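Local coordinates for protein putative antitoxin VapB45 (Mycobacterium tuberculosis, PDB 5AF3) that is possibly the antitoxin of a type II toxin-antitoxin system, with VapC45 as its cognate toxin, and carries a putative helix-turn-helix DNA-binding region, at residues A[70-75]-A[187-192]; A[78-83]-A[159-164]; A[85-90]-A[154-159]; A[106-111]-A[169-174]. All blocks are in the same frame, centred on the assembly; numbering follows the deposited sequence.

Interaction 1 of 4, residues A[70-75]-A[187-192]; sequences LPFVGI and LDPRRG
Leu187, the last residue of strand 185-187, meets the start of helix 72-86 with both its side chain and its carbonyl. Its CD1 touches CD1 of Ile75 at 3.8 Å, the two side chains crossing at about a right angle; its O approaches the Phe72 ring obliquely, 3.7 Å from CE1, and its CB packs 4.0 Å from the same CE1. Asp188 turns away from the helix and organises the loop instead: OD1 accepts the backbone N of Arg190 at 2.9 Å, an Asx turn, within a type I beta turn from Asp188 to Arg191. Pro189 then swings back, and its CD lies over one face of the Phe72 ring, 3.8 Å from the centroid and 15° off the ring normal, a CH-pi contact. The ring reaches it because CG of Phe72 stands anti to the backbone N (chi1 -175°). Arg191 forms a salt bridge with Asp188, NE and NH2 both on OD2, and a second from NH2 to Asp199. Phe72 also packs on Ile175 of strand 172-176, linking the putative HTH region to the four-stranded sheet. The Asp188 carboxylate thus bonds within the turn, while apolar atoms of Leu187 and Pro189 meet the helix.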
loop_
_atom_site.group_PDB
_atom_site.type_symbol
_atom_site.label_atom_id
_atom_site.label_comp_id
_atom_site.label_asym_id
_atom_site.label_seq_id
_atom_site.Cartn_x
_atom_site.Cartn_y
_atom_site.Cartn_z
ATOM N N LEU A 70 -20.656 -4.975 5.664
ATOM C CA LEU A 70 -20.530 -5.824 4.478
ATOM C C LEU A 70 -20.403 -7.304 4.835
ATOM O O LEU A 70 -19.465 -7.717 5.519
ATOM C CB LEU A 70 -19.327 -5.391 3.646
ATOM C CG LEU A 70 -19.234 -3.902 3.300
ATOM C CD1 LEU A 70 -17.967 -3.683 2.421
ATOM C CD2 LEU A 70 -20.506 -3.455 2.604
ATOM N N PRO A 71 -21.324 -8.110 4.314
ATOM C CA PRO A 71 -21.106 -9.561 4.380
ATOM C C PRO A 71 -19.985 -9.892 3.380
ATOM O O PRO A 71 -19.568 -8.993 2.593
ATOM C CB PRO A 71 -22.477 -10.143 3.988
ATOM C CG PRO A 71 -23.106 -9.078 3.085
ATOM C CD PRO A 71 -22.556 -7.732 3.584
ATOM N N PHE A 72 -19.484 -11.121 3.381
ATOM C CA PHE A 72 -18.356 -11.460 2.525
ATOM C C PHE A 72 -18.625 -11.244 1.023
ATOM O O PHE A 72 -17.746 -10.761 0.269
ATOM C CB PHE A 72 -17.832 -12.887 2.750
ATOM C CG PHE A 72 -16.609 -13.176 1.970
ATOM C CD1 PHE A 72 -15.356 -12.734 2.426
ATOM C CD2 PHE A 72 -16.690 -13.804 0.731
ATOM C CE1 PHE A 72 -14.217 -12.992 1.649
ATOM C CE2 PHE A 72 -15.553 -14.054 -0.037
ATOM C CZ PHE A 72 -14.312 -13.645 0.431
ATOM N N VAL A 73 -19.822 -11.624 0.580
ATOM C CA VAL A 73 -20.194 -11.356 -0.823
ATOM C C VAL A 73 -20.082 -9.851 -1.168
ATOM O O VAL A 73 -19.679 -9.513 -2.320
ATOM C CB VAL A 73 -21.612 -11.930 -1.209
ATOM C CG1 VAL A 73 -22.704 -11.173 -0.519
ATOM C CG2 VAL A 73 -21.784 -11.950 -2.759
ATOM N N GLY A 74 -20.451 -8.977 -0.227
ATOM C CA GLY A 74 -20.368 -7.522 -0.405
ATOM C C GLY A 74 -18.930 -7.006 -0.532
ATOM O O GLY A 74 -18.643 -6.082 -1.314
ATOM N N ILE A 75 -18.012 -7.533 0.279
ATOM C CA ILE A 75 -16.611 -7.123 0.112
ATOM C C ILE A 75 -16.032 -7.622 -1.226
ATOM O O ILE A 75 -15.168 -6.966 -1.835
ATOM C CB ILE A 75 -15.687 -7.479 1.329
ATOM C CG1 ILE A 75 -14.567 -6.417 1.411
ATOM C CG2 ILE A 75 -15.103 -8.873 1.214
ATOM C CD1 ILE A 75 -13.703 -6.535 2.652
ATOM N N LEU A 187 -8.565 -12.654 2.195
ATOM C CA LEU A 187 -9.790 -12.518 2.939
ATOM C C LEU A 187 -10.560 -13.849 2.760
ATOM O O LEU A 187 -10.786 -14.292 1.637
ATOM C CB LEU A 187 -10.626 -11.369 2.405
ATOM C CG LEU A 187 -9.931 -10.005 2.409
ATOM C CD1 LEU A 187 -10.900 -8.970 1.817
ATOM C CD2 LEU A 187 -9.512 -9.649 3.846
ATOM N N ASP A 188 -10.907 -14.482 3.890
ATOM C CA ASP A 188 -11.530 -15.815 3.902
ATOM C C ASP A 188 -12.471 -15.822 5.109
ATOM O O ASP A 188 -12.000 -15.714 6.239
ATOM C CB ASP A 188 -10.420 -16.884 3.990
ATOM C CG ASP A 188 -10.953 -18.339 4.084
ATOM O OD1 ASP A 188 -12.169 -18.549 4.237
ATOM O OD2 ASP A 188 -10.110 -19.264 3.982
ATOM N N PRO A 189 -13.805 -15.935 4.891
ATOM C CA PRO A 189 -14.713 -15.866 6.038
ATOM C C PRO A 189 -14.535 -17.071 7.003
ATOM O O PRO A 189 -15.061 -17.056 8.121
ATOM C CB PRO A 189 -16.108 -15.882 5.380
ATOM C CG PRO A 189 -15.897 -16.620 4.114
ATOM C CD PRO A 189 -14.541 -16.172 3.630
ATOM N N ARG A 190 -13.798 -18.085 6.572
ATOM C CA ARG A 190 -13.607 -19.298 7.412
ATOM C C ARG A 190 -12.425 -19.168 8.382
ATOM O O ARG A 190 -12.199 -20.069 9.203
ATOM C CB ARG A 190 -13.399 -20.541 6.550
ATOM C CG ARG A 190 -14.611 -20.993 5.773
ATOM C CD ARG A 190 -14.164 -21.740 4.526
ATOM N NE ARG A 190 -14.532 -23.156 4.499
ATOM C CZ ARG A 190 -13.810 -24.137 5.043
ATOM N NH1 ARG A 190 -12.684 -23.863 5.691
ATOM N NH2 ARG A 190 -14.221 -25.397 4.959
ATOM N N ARG A 191 -11.634 -18.088 8.257
ATOM C CA ARG A 191 -10.411 -17.929 9.072
ATOM C C ARG A 191 -10.184 -16.483 9.479
ATOM O O ARG A 191 -10.381 -15.569 8.673
ATOM C CB ARG A 191 -9.160 -18.429 8.342
ATOM C CG ARG A 191 -9.196 -19.909 7.857
ATOM C CD ARG A 191 -7.909 -20.274 7.194
ATOM N NE ARG A 191 -7.879 -19.774 5.812
ATOM C CZ ARG A 191 -6.827 -19.817 4.993
ATOM N NH1 ARG A 191 -5.639 -20.339 5.361
ATOM N NH2 ARG A 191 -6.977 -19.347 3.756
ATOM N N GLY A 192 -9.772 -16.271 10.721
ATOM C CA GLY A 192 -9.486 -14.934 11.203
ATOM C C GLY A 192 -10.687 -13.992 11.179
ATOM O O GLY A 192 -10.512 -12.786 11.088
#

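Interaction 2 of 4, residues A[78-83]-A[159-164]; sequences AYVLNA and HYLQQI
Tyr79 and Tyr160 cross at about a right angle, and the hydroxyl of the first bonds the backbone of the second. Reaching out from helix 72-86 with CG anti to the backbone N (chi1 170°), Tyr79 brings OH to 2.7 Å from the carbonyl O of Tyr160, which it meets as a hydrogen-bond donor. The bond is bent at the acceptor, with a C=O...O angle of 113° and the hydroxyl tilted 20° from the carbonyl plane. The same OH lies at the edge of the Tyr160 ring, near its plane, and is 3.2 Å from CG of Gln163.

Tyr160 O also accepts the backbone N of Gln163, so two donors hold this carbonyl near the C-terminal end of helix 155-161. The arrangement is a helix-helix contact that carries on into the first strand, 164-166, of the four-stranded antiparallel sheet. There Ile164 runs antiparallel to the Tyr79 side chain, its CG1 3.8 Å from CE2 of the ring, and its CD1 packs at 3.6 Å against CG2 of Val80. Leu161 crosses Val80 at about a right angle through CD2, and Leu115 of helix 115-130 touches both residues.

Ala83 presses its CB on CB of Tyr160 at 3.6 Å. The far end of Tyr160 belongs to the dimer interface: its OH bonds Asp237 of the second subunit, as does NE2 of His159, whose CD2 lies 3.5 Å above one face of the Tyr160 ring, offset toward the rim.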
loop_
_atom_site.group_PDB
_atom_site.type_symbol
_atom_site.label_atom_id
_atom_site.label_comp_id
_atom_site.label_asym_id
_atom_site.label_seq_id
_atom_site.Cartn_x
_atom_site.Cartn_y
_atom_site.Cartn_z
ATOM N N ALA A 78 -17.321 -5.228 -3.733
ATOM C CA ALA A 78 -16.522 -3.989 -3.564
ATOM C C ALA A 78 -15.114 -4.148 -4.151
ATOM O O ALA A 78 -14.580 -3.217 -4.762
ATOM C CB ALA A 78 -16.460 -3.555 -2.077
ATOM N N TYR A 79 -14.524 -5.326 -3.976
ATOM C CA TYR A 79 -13.210 -5.624 -4.484
ATOM C C TYR A 79 -13.197 -5.528 -6.015
ATOM O O TYR A 79 -12.307 -4.878 -6.600
ATOM C CB TYR A 79 -12.733 -6.996 -4.027
ATOM C CG TYR A 79 -11.476 -7.470 -4.715
ATOM C CD1 TYR A 79 -10.208 -7.044 -4.290
ATOM C CD2 TYR A 79 -11.553 -8.375 -5.772
ATOM C CE1 TYR A 79 -9.069 -7.504 -4.918
ATOM C CE2 TYR A 79 -10.439 -8.842 -6.380
ATOM C CZ TYR A 79 -9.200 -8.390 -5.981
ATOM O OH TYR A 79 -8.101 -8.890 -6.636
ATOM N N VAL A 80 -14.204 -6.122 -6.646
ATOM C CA VAL A 80 -14.295 -6.107 -8.118
ATOM C C VAL A 80 -14.550 -4.693 -8.653
ATOM O O VAL A 80 -13.872 -4.265 -9.573
ATOM C CB VAL A 80 -15.332 -7.092 -8.614
ATOM C CG1 VAL A 80 -15.582 -6.932 -10.142
ATOM C CG2 VAL A 80 -14.829 -8.559 -8.328
ATOM N N LEU A 81 -15.500 -3.986 -8.067
ATOM C CA LEU A 81 -15.757 -2.588 -8.414
ATOM C C LEU A 81 -14.519 -1.707 -8.227
ATOM O O LEU A 81 -14.298 -0.780 -8.985
ATOM C CB LEU A 81 -16.881 -2.036 -7.575
ATOM C CG LEU A 81 -18.294 -2.543 -7.880
ATOM C CD1 LEU A 81 -19.240 -1.905 -6.905
ATOM C CD2 LEU A 81 -18.646 -2.168 -9.361
ATOM N N ASN A 82 -13.720 -1.987 -7.207
ATOM C CA ASN A 82 -12.461 -1.250 -7.052
ATOM C C ASN A 82 -11.457 -1.534 -8.154
ATOM O O ASN A 82 -10.663 -0.639 -8.540
ATOM C CB ASN A 82 -11.840 -1.501 -5.683
ATOM C CG ASN A 82 -10.781 -0.447 -5.333
ATOM O OD1 ASN A 82 -10.922 0.730 -5.681
ATOM N ND2 ASN A 82 -9.709 -0.879 -4.680
ATOM N N ALA A 83 -11.473 -2.761 -8.661
ATOM C CA ALA A 83 -10.625 -3.154 -9.757
ATOM C C ALA A 83 -11.096 -2.392 -10.991
ATOM O O ALA A 83 -10.257 -1.949 -11.797
ATOM C CB ALA A 83 -10.694 -4.658 -10.016
ATOM N N HIS A 159 -6.201 -9.185 -13.925
ATOM C CA HIS A 159 -5.257 -9.384 -12.782
ATOM C C HIS A 159 -5.973 -9.421 -11.425
ATOM O O HIS A 159 -5.679 -10.286 -10.569
ATOM C CB HIS A 159 -4.152 -8.309 -12.816
ATOM C CG HIS A 159 -3.313 -8.213 -11.569
ATOM N ND1 HIS A 159 -2.537 -9.253 -11.100
ATOM C CD2 HIS A 159 -3.124 -7.185 -10.706
ATOM C CE1 HIS A 159 -1.897 -8.868 -10.009
ATOM N NE2 HIS A 159 -2.232 -7.616 -9.751
ATOM N N TYR A 160 -6.913 -8.516 -11.201
ATOM C CA TYR A 160 -7.662 -8.576 -9.955
ATOM C C TYR A 160 -8.719 -9.690 -9.887
ATOM O O TYR A 160 -8.917 -10.285 -8.826
ATOM C CB TYR A 160 -8.258 -7.216 -9.616
ATOM C CG TYR A 160 -7.110 -6.251 -9.415
ATOM C CD1 TYR A 160 -6.435 -6.213 -8.203
ATOM C CD2 TYR A 160 -6.647 -5.452 -10.468
ATOM C CE1 TYR A 160 -5.315 -5.385 -8.036
ATOM C CE2 TYR A 160 -5.532 -4.621 -10.318
ATOM C CZ TYR A 160 -4.876 -4.592 -9.102
ATOM O OH TYR A 160 -3.769 -3.781 -8.912
ATOM N N LEU A 161 -9.446 -9.899 -10.987
ATOM C CA LEU A 161 -10.455 -10.954 -11.052
ATOM C C LEU A 161 -9.882 -12.322 -10.744
ATOM O O LEU A 161 -10.562 -13.115 -10.138
ATOM C CB LEU A 161 -11.104 -10.999 -12.451
ATOM C CG LEU A 161 -11.815 -9.699 -12.854
ATOM C CD1 LEU A 161 -12.657 -9.900 -14.134
ATOM C CD2 LEU A 161 -12.685 -9.106 -11.778
ATOM N N GLN A 162 -8.648 -12.567 -11.197
ATOM C CA GLN A 162 -7.889 -13.814 -11.022
ATOM C C GLN A 162 -7.568 -14.142 -9.565
ATOM O O GLN A 162 -7.217 -15.291 -9.252
ATOM C CB GLN A 162 -6.569 -13.739 -11.817
ATOM C CG GLN A 162 -6.742 -14.057 -13.284
ATOM C CD GLN A 162 -5.583 -13.579 -14.175
ATOM O OE1 GLN A 162 -4.656 -12.879 -13.731
ATOM N NE2 GLN A 162 -5.635 -13.976 -15.450
ATOM N N GLN A 163 -7.658 -13.153 -8.688
ATOM C CA GLN A 163 -7.341 -13.343 -7.250
ATOM C C GLN A 163 -8.463 -14.023 -6.448
ATOM O O GLN A 163 -8.274 -14.353 -5.272
ATOM C CB GLN A 163 -6.995 -12.014 -6.569
ATOM C CG GLN A 163 -5.888 -11.168 -7.259
ATOM C CD GLN A 163 -4.664 -11.989 -7.549
ATOM O OE1 GLN A 163 -4.220 -12.762 -6.709
ATOM N NE2 GLN A 163 -4.114 -11.840 -8.738
ATOM N N ILE A 164 -9.643 -14.171 -7.060
ATOM C CA ILE A 164 -10.821 -14.600 -6.340
ATOM C C ILE A 164 -10.951 -16.110 -6.483
ATOM O O ILE A 164 -10.749 -16.644 -7.570
ATOM C CB ILE A 164 -12.103 -13.888 -6.881
ATOM C CG1 ILE A 164 -11.935 -12.356 -6.795
ATOM C CG2 ILE A 164 -13.355 -14.292 -6.065
ATOM C CD1 ILE A 164 -13.096 -11.579 -7.382
#

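Interaction 3 of 4, residues A[85-90]-A[154-159]; sequences RRAGVP and KEIVEH
A Schellman motif ends helix 72-86, and the end of that helix rests against the first turn of helix 155-161 in a contact centred on Ala87. Gly88 leaves the helix with positive phi (97°), a conformation in which a side chain would collide with the carbonyl O of Ala87, and its N bonds O of Arg85 at 3.0 Å. Just before this turn, Ala87 sends CB across to the facing helix, where it meets two branched side chains at once. CG2 of Val157 is 3.7 Å away and CG2 of Ile156 3.9 Å, so the single methyl is touched by a methyl branch from each of two successive residues. In Val157 that branch stands anti to the carbonyl carbon, CG1 being anti to the backbone N (chi1 180°).

Lys154 is the N-cap of helix 155-161, and its carbonyl O accepts the backbone N atoms of both Val157 and Glu158. Its long side chain extends past the Ala87 side of the contact, but the ammonium group finds its polar partners outside the two segments, at O of Gly142 and at O of Arg213 of the second subunit. Glu155 bonds the backbone N of Phe218 of that subunit as well, so this helix start is part of the dimer contact. The side chain of Arg86 forms a cation-pi pair with Tyr160, while the carbonyl O of Arg86 lies 4.2 Å from CD1 of Ile156.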
loop_
_atom_site.group_PDB
_atom_site.type_symbol
_atom_site.label_atom_id
_atom_site.label_comp_id
_atom_site.label_asym_id
_atom_site.label_seq_id
_atom_site.Cartn_x
_atom_site.Cartn_y
_atom_site.Cartn_z
ATOM N N ARG A 85 -12.553 0.564 -10.888
ATOM C CA ARG A 85 -12.188 1.955 -10.592
ATOM C C ARG A 85 -10.716 2.185 -10.909
ATOM O O ARG A 85 -10.372 3.154 -11.570
ATOM C CB ARG A 85 -12.436 2.271 -9.126
ATOM C CG ARG A 85 -12.180 3.734 -8.737
ATOM C CD ARG A 85 -12.473 3.963 -7.271
ATOM N NE ARG A 85 -11.401 3.409 -6.467
ATOM C CZ ARG A 85 -10.482 4.125 -5.825
ATOM N NH1 ARG A 85 -10.507 5.457 -5.846
ATOM N NH2 ARG A 85 -9.561 3.490 -5.124
ATOM N N ARG A 86 -9.857 1.274 -10.448
ATOM C CA ARG A 86 -8.421 1.297 -10.759
ATOM C C ARG A 86 -8.136 1.339 -12.252
ATOM O O ARG A 86 -7.176 1.993 -12.691
ATOM C CB ARG A 86 -7.751 0.051 -10.160
ATOM C CG ARG A 86 -6.232 0.068 -10.144
ATOM C CD ARG A 86 -5.712 -1.196 -9.416
ATOM N NE ARG A 86 -6.071 -1.229 -8.005
ATOM C CZ ARG A 86 -6.894 -2.115 -7.418
ATOM N NH1 ARG A 86 -7.525 -3.066 -8.100
ATOM N NH2 ARG A 86 -7.113 -2.035 -6.119
ATOM N N ALA A 87 -8.993 0.697 -13.047
ATOM C CA ALA A 87 -8.809 0.609 -14.496
ATOM C C ALA A 87 -9.160 1.904 -15.243
ATOM O O ALA A 87 -8.932 2.003 -16.468
ATOM C CB ALA A 87 -9.595 -0.560 -15.070
ATOM N N GLY A 88 -9.744 2.863 -14.516
ATOM C CA GLY A 88 -10.192 4.149 -15.124
ATOM C C GLY A 88 -11.677 4.151 -15.477
ATOM O O GLY A 88 -12.182 5.117 -16.061
ATOM N N VAL A 89 -12.400 3.087 -15.106
ATOM C CA VAL A 89 -13.830 3.026 -15.382
ATOM C C VAL A 89 -14.630 4.129 -14.656
ATOM O O VAL A 89 -14.559 4.294 -13.416
ATOM C CB VAL A 89 -14.410 1.631 -15.016
ATOM C CG1 VAL A 89 -15.938 1.598 -15.214
ATOM C CG2 VAL A 89 -13.698 0.556 -15.820
ATOM N N PRO A 90 -15.443 4.882 -15.415
ATOM C CA PRO A 90 -16.276 5.816 -14.732
ATOM C C PRO A 90 -17.308 5.112 -13.845
ATOM O O PRO A 90 -18.037 4.238 -14.330
ATOM C CB PRO A 90 -16.959 6.605 -15.887
ATOM C CG PRO A 90 -16.933 5.664 -17.039
ATOM C CD PRO A 90 -15.647 4.900 -16.886
ATOM N N LYS A 154 -9.687 -6.016 -20.195
ATOM C CA LYS A 154 -8.307 -5.549 -20.098
ATOM C C LYS A 154 -7.584 -6.352 -19.013
ATOM O O LYS A 154 -8.175 -6.688 -17.974
ATOM C CB LYS A 154 -8.312 -4.078 -19.677
ATOM C CG LYS A 154 -8.910 -3.131 -20.718
ATOM C CD LYS A 154 -8.898 -1.712 -20.192
ATOM C CE LYS A 154 -9.517 -0.782 -21.223
ATOM N NZ LYS A 154 -9.693 0.584 -20.643
ATOM N N GLU A 155 -6.314 -6.666 -19.248
ATOM C CA GLU A 155 -5.522 -7.416 -18.260
ATOM C C GLU A 155 -5.413 -6.723 -16.928
ATOM O O GLU A 155 -5.336 -7.387 -15.895
ATOM C CB GLU A 155 -4.129 -7.742 -18.807
ATOM C CG GLU A 155 -4.224 -8.847 -19.876
ATOM C CD GLU A 155 -2.882 -9.479 -20.228
ATOM O OE1 GLU A 155 -1.836 -9.057 -19.675
ATOM O OE2 GLU A 155 -2.880 -10.422 -21.062
ATOM N N ILE A 156 -5.450 -5.390 -16.928
ATOM C CA ILE A 156 -5.384 -4.649 -15.668
ATOM C C ILE A 156 -6.596 -4.984 -14.773
ATOM O O ILE A 156 -6.492 -4.975 -13.553
ATOM C CB ILE A 156 -5.254 -3.096 -15.884
ATOM C CG1 ILE A 156 -4.936 -2.381 -14.550
ATOM C CG2 ILE A 156 -6.538 -2.448 -16.522
ATOM C CD1 ILE A 156 -4.777 -0.821 -14.702
ATOM N N VAL A 157 -7.730 -5.313 -15.394
ATOM C CA VAL A 157 -8.933 -5.803 -14.670
ATOM C C VAL A 157 -8.778 -7.312 -14.357
ATOM O O VAL A 157 -9.012 -7.734 -13.195
ATOM C CB VAL A 157 -10.240 -5.548 -15.495
ATOM C CG1 VAL A 157 -11.497 -6.080 -14.723
ATOM C CG2 VAL A 157 -10.422 -4.059 -15.748
ATOM N N GLU A 158 -8.430 -8.102 -15.373
ATOM C CA GLU A 158 -8.237 -9.568 -15.195
ATOM C C GLU A 158 -7.321 -9.899 -14.030
ATOM O O GLU A 158 -7.626 -10.802 -13.233
ATOM C CB GLU A 158 -7.641 -10.212 -16.435
ATOM C CG GLU A 158 -8.624 -10.567 -17.475
ATOM C CD GLU A 158 -8.017 -11.465 -18.542
ATOM O OE1 GLU A 158 -6.765 -11.512 -18.687
ATOM O OE2 GLU A 158 -8.810 -12.109 -19.247
ATOM N N HIS A 159 -6.201 -9.185 -13.925
ATOM C CA HIS A 159 -5.257 -9.384 -12.782
ATOM C C HIS A 159 -5.973 -9.421 -11.425
ATOM O O HIS A 159 -5.679 -10.286 -10.569
ATOM C CB HIS A 159 -4.152 -8.309 -12.816
ATOM C CG HIS A 159 -3.313 -8.213 -11.569
ATOM N ND1 HIS A 159 -2.537 -9.253 -11.100
ATOM C CD2 HIS A 159 -3.124 -7.185 -10.706
ATOM C CE1 HIS A 159 -1.897 -8.868 -10.009
ATOM N NE2 HIS A 159 -2.232 -7.616 -9.751
#

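Interaction 4 of 4, residues A[106-111]-A[169-174]; sequences GPHALA and DNLASM
Ala111 and Ala172 are joined by the one hydrogen bond between these segments: N of Ala172 donates to O of Ala111 at 2.8 Å, with an N-H...O angle of 146°. CA of Leu171 adds a CA-H...O contact to the same oxygen at 3.3 Å. Alongside this backbone pairing, Leu171 supplies the main apolar surface. Its CG stands anti to the carbonyl carbon (chi1 -66°), which carries CD2 over to within 3.6 Å of O of His108, while CD1 and CD2 both lie 4.1 Å from CB of His108.

The next shell fixes these groups. N of Ala111 bonds O of His108, closing the turn of 3-10 segment 109-110. ND1 of His108 is hydrogen-bonded to Glu77, which ties the turn to helix 72-86. On the other side OD1 of Asp169 accepts N of Leu171 at 3.1 Å, in an Asx turn that leads into the strand. OD2 of Asp169 forms a salt bridge with Arg12, and ND2 of Asn170 is hydrogen-bonded to Gln113.

Further along, strand 172-176 carries a classic beta bulge, Ser173 and Met174 lying opposite the single residue Ser165 of strand 164-166. The whole is a loop between helices 95-105 and 115-130 docked on the beginning of a bulged strand of the four-stranded antiparallel sheet.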
loop_
_atom_site.group_PDB
_atom_site.type_symbol
_atom_site.label_atom_id
_atom_site.label_comp_id
_atom_site.label_asym_id
_atom_site.label_seq_id
_atom_site.Cartn_x
_atom_site.Cartn_y
_atom_site.Cartn_z
ATOM N N GLY A 106 -26.071 -13.705 -13.517
ATOM C CA GLY A 106 -26.775 -14.202 -12.324
ATOM C C GLY A 106 -26.617 -13.335 -11.078
ATOM O O GLY A 106 -25.875 -12.346 -11.077
ATOM N N PRO A 107 -27.334 -13.699 -9.994
ATOM C CA PRO A 107 -27.237 -12.951 -8.747
ATOM C C PRO A 107 -25.782 -12.755 -8.326
ATOM O O PRO A 107 -24.911 -13.624 -8.556
ATOM C CB PRO A 107 -28.005 -13.829 -7.733
ATOM C CG PRO A 107 -28.999 -14.593 -8.625
ATOM C CD PRO A 107 -28.270 -14.847 -9.904
ATOM N N HIS A 108 -25.538 -11.608 -7.709
ATOM C CA HIS A 108 -24.179 -11.271 -7.218
ATOM C C HIS A 108 -23.134 -11.521 -8.316
ATOM O O HIS A 108 -22.059 -12.052 -8.062
ATOM C CB HIS A 108 -23.863 -12.111 -5.942
ATOM C CG HIS A 108 -24.766 -11.816 -4.781
ATOM N ND1 HIS A 108 -24.839 -10.573 -4.181
ATOM C CD2 HIS A 108 -25.631 -12.614 -4.097
ATOM C CE1 HIS A 108 -25.718 -10.617 -3.190
ATOM N NE2 HIS A 108 -26.211 -11.841 -3.120
ATOM N N ALA A 109 -23.466 -11.174 -9.574
ATOM C CA ALA A 109 -22.597 -11.482 -10.696
ATOM C C ALA A 109 -21.134 -10.988 -10.531
ATOM O O ALA A 109 -20.216 -11.613 -11.051
ATOM C CB ALA A 109 -23.191 -10.873 -12.001
ATOM N N LEU A 110 -20.953 -9.834 -9.877
ATOM C CA LEU A 110 -19.581 -9.320 -9.653
ATOM C C LEU A 110 -18.712 -10.310 -8.891
ATOM O O LEU A 110 -17.488 -10.361 -9.096
ATOM C CB LEU A 110 -19.592 -7.984 -8.923
ATOM C CG LEU A 110 -20.213 -6.809 -9.693
ATOM C CD1 LEU A 110 -20.181 -5.573 -8.865
ATOM C CD2 LEU A 110 -19.378 -6.583 -10.947
ATOM N N ALA A 111 -19.363 -11.112 -8.043
ATOM C CA ALA A 111 -18.671 -12.139 -7.225
ATOM C C ALA A 111 -18.744 -13.552 -7.841
ATOM O O ALA A 111 -18.380 -14.549 -7.216
ATOM C CB ALA A 111 -19.222 -12.120 -5.802
ATOM N N ASP A 169 -21.201 -22.956 -5.037
ATOM C CA ASP A 169 -22.221 -22.184 -5.720
ATOM C C ASP A 169 -21.652 -21.245 -6.800
ATOM O O ASP A 169 -22.393 -20.428 -7.340
ATOM C CB ASP A 169 -22.994 -21.375 -4.684
ATOM C CG ASP A 169 -22.082 -20.548 -3.812
ATOM O OD1 ASP A 169 -20.858 -20.447 -4.124
ATOM O OD2 ASP A 169 -22.595 -19.982 -2.830
ATOM N N ASN A 170 -20.361 -21.362 -7.110
ATOM C CA ASN A 170 -19.704 -20.464 -8.101
ATOM C C ASN A 170 -19.684 -18.982 -7.707
ATOM O O ASN A 170 -19.553 -18.121 -8.581
ATOM C CB ASN A 170 -20.385 -20.566 -9.478
ATOM C CG ASN A 170 -20.281 -21.949 -10.074
ATOM O OD1 ASN A 170 -21.296 -22.622 -10.246
ATOM N ND2 ASN A 170 -19.055 -22.390 -10.379
ATOM N N LEU A 171 -19.887 -18.690 -6.423
ATOM C CA LEU A 171 -19.654 -17.330 -5.897
ATOM C C LEU A 171 -18.398 -17.300 -5.031
ATOM O O LEU A 171 -18.031 -18.324 -4.443
ATOM C CB LEU A 171 -20.843 -16.822 -5.114
ATOM C CG LEU A 171 -22.128 -16.589 -5.951
ATOM C CD1 LEU A 171 -23.202 -16.111 -5.068
ATOM C CD2 LEU A 171 -21.863 -15.503 -7.027
ATOM N N ALA A 172 -17.739 -16.131 -4.979
ATOM C CA ALA A 172 -16.504 -15.948 -4.218
ATOM C C ALA A 172 -16.527 -16.568 -2.789
ATOM O O ALA A 172 -17.443 -16.355 -2.005
ATOM C CB ALA A 172 -16.170 -14.461 -4.113
ATOM N N SER A 173 -15.451 -17.279 -2.484
ATOM C CA SER A 173 -15.252 -17.806 -1.150
ATOM C C SER A 173 -13.925 -17.314 -0.533
ATOM O O SER A 173 -13.689 -17.493 0.674
ATOM C CB SER A 173 -15.260 -19.317 -1.247
ATOM O OG SER A 173 -14.221 -19.747 -2.107
ATOM N N MET A 174 -13.066 -16.688 -1.344
ATOM C CA MET A 174 -11.766 -16.217 -0.854
ATOM C C MET A 174 -11.236 -15.211 -1.859
ATOM O O MET A 174 -11.465 -15.346 -3.070
ATOM C CB MET A 174 -10.753 -17.383 -0.740
ATOM C CG MET A 174 -9.494 -17.069 0.084
ATOM S SD MET A 174 -8.540 -18.537 0.603
ATOM C CE MET A 174 -7.672 -19.073 -0.830
#

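From the N terminus, helix 72-86 supplies the first partner of three contacts in turn: its start in interaction 1, its middle in interaction 2 and its end in interaction 3. Their second partners come in reverse order, so the loop closed by interaction 3 lies within that of interaction 2, and both lie within that of interaction 1. Interaction 4 starts later, at 106-111, and closes at 169-174; it too falls inside interaction 1 but crosses interactions 2 and 3. Interactions 1 to 3 tie helix 72-86 to the four-stranded sheet and helix 155-161; interaction 4 ties the loop between helices 95-105 and 115-130 to the sheet. Interactions 2 and 3 share His159 and touch the second subunit.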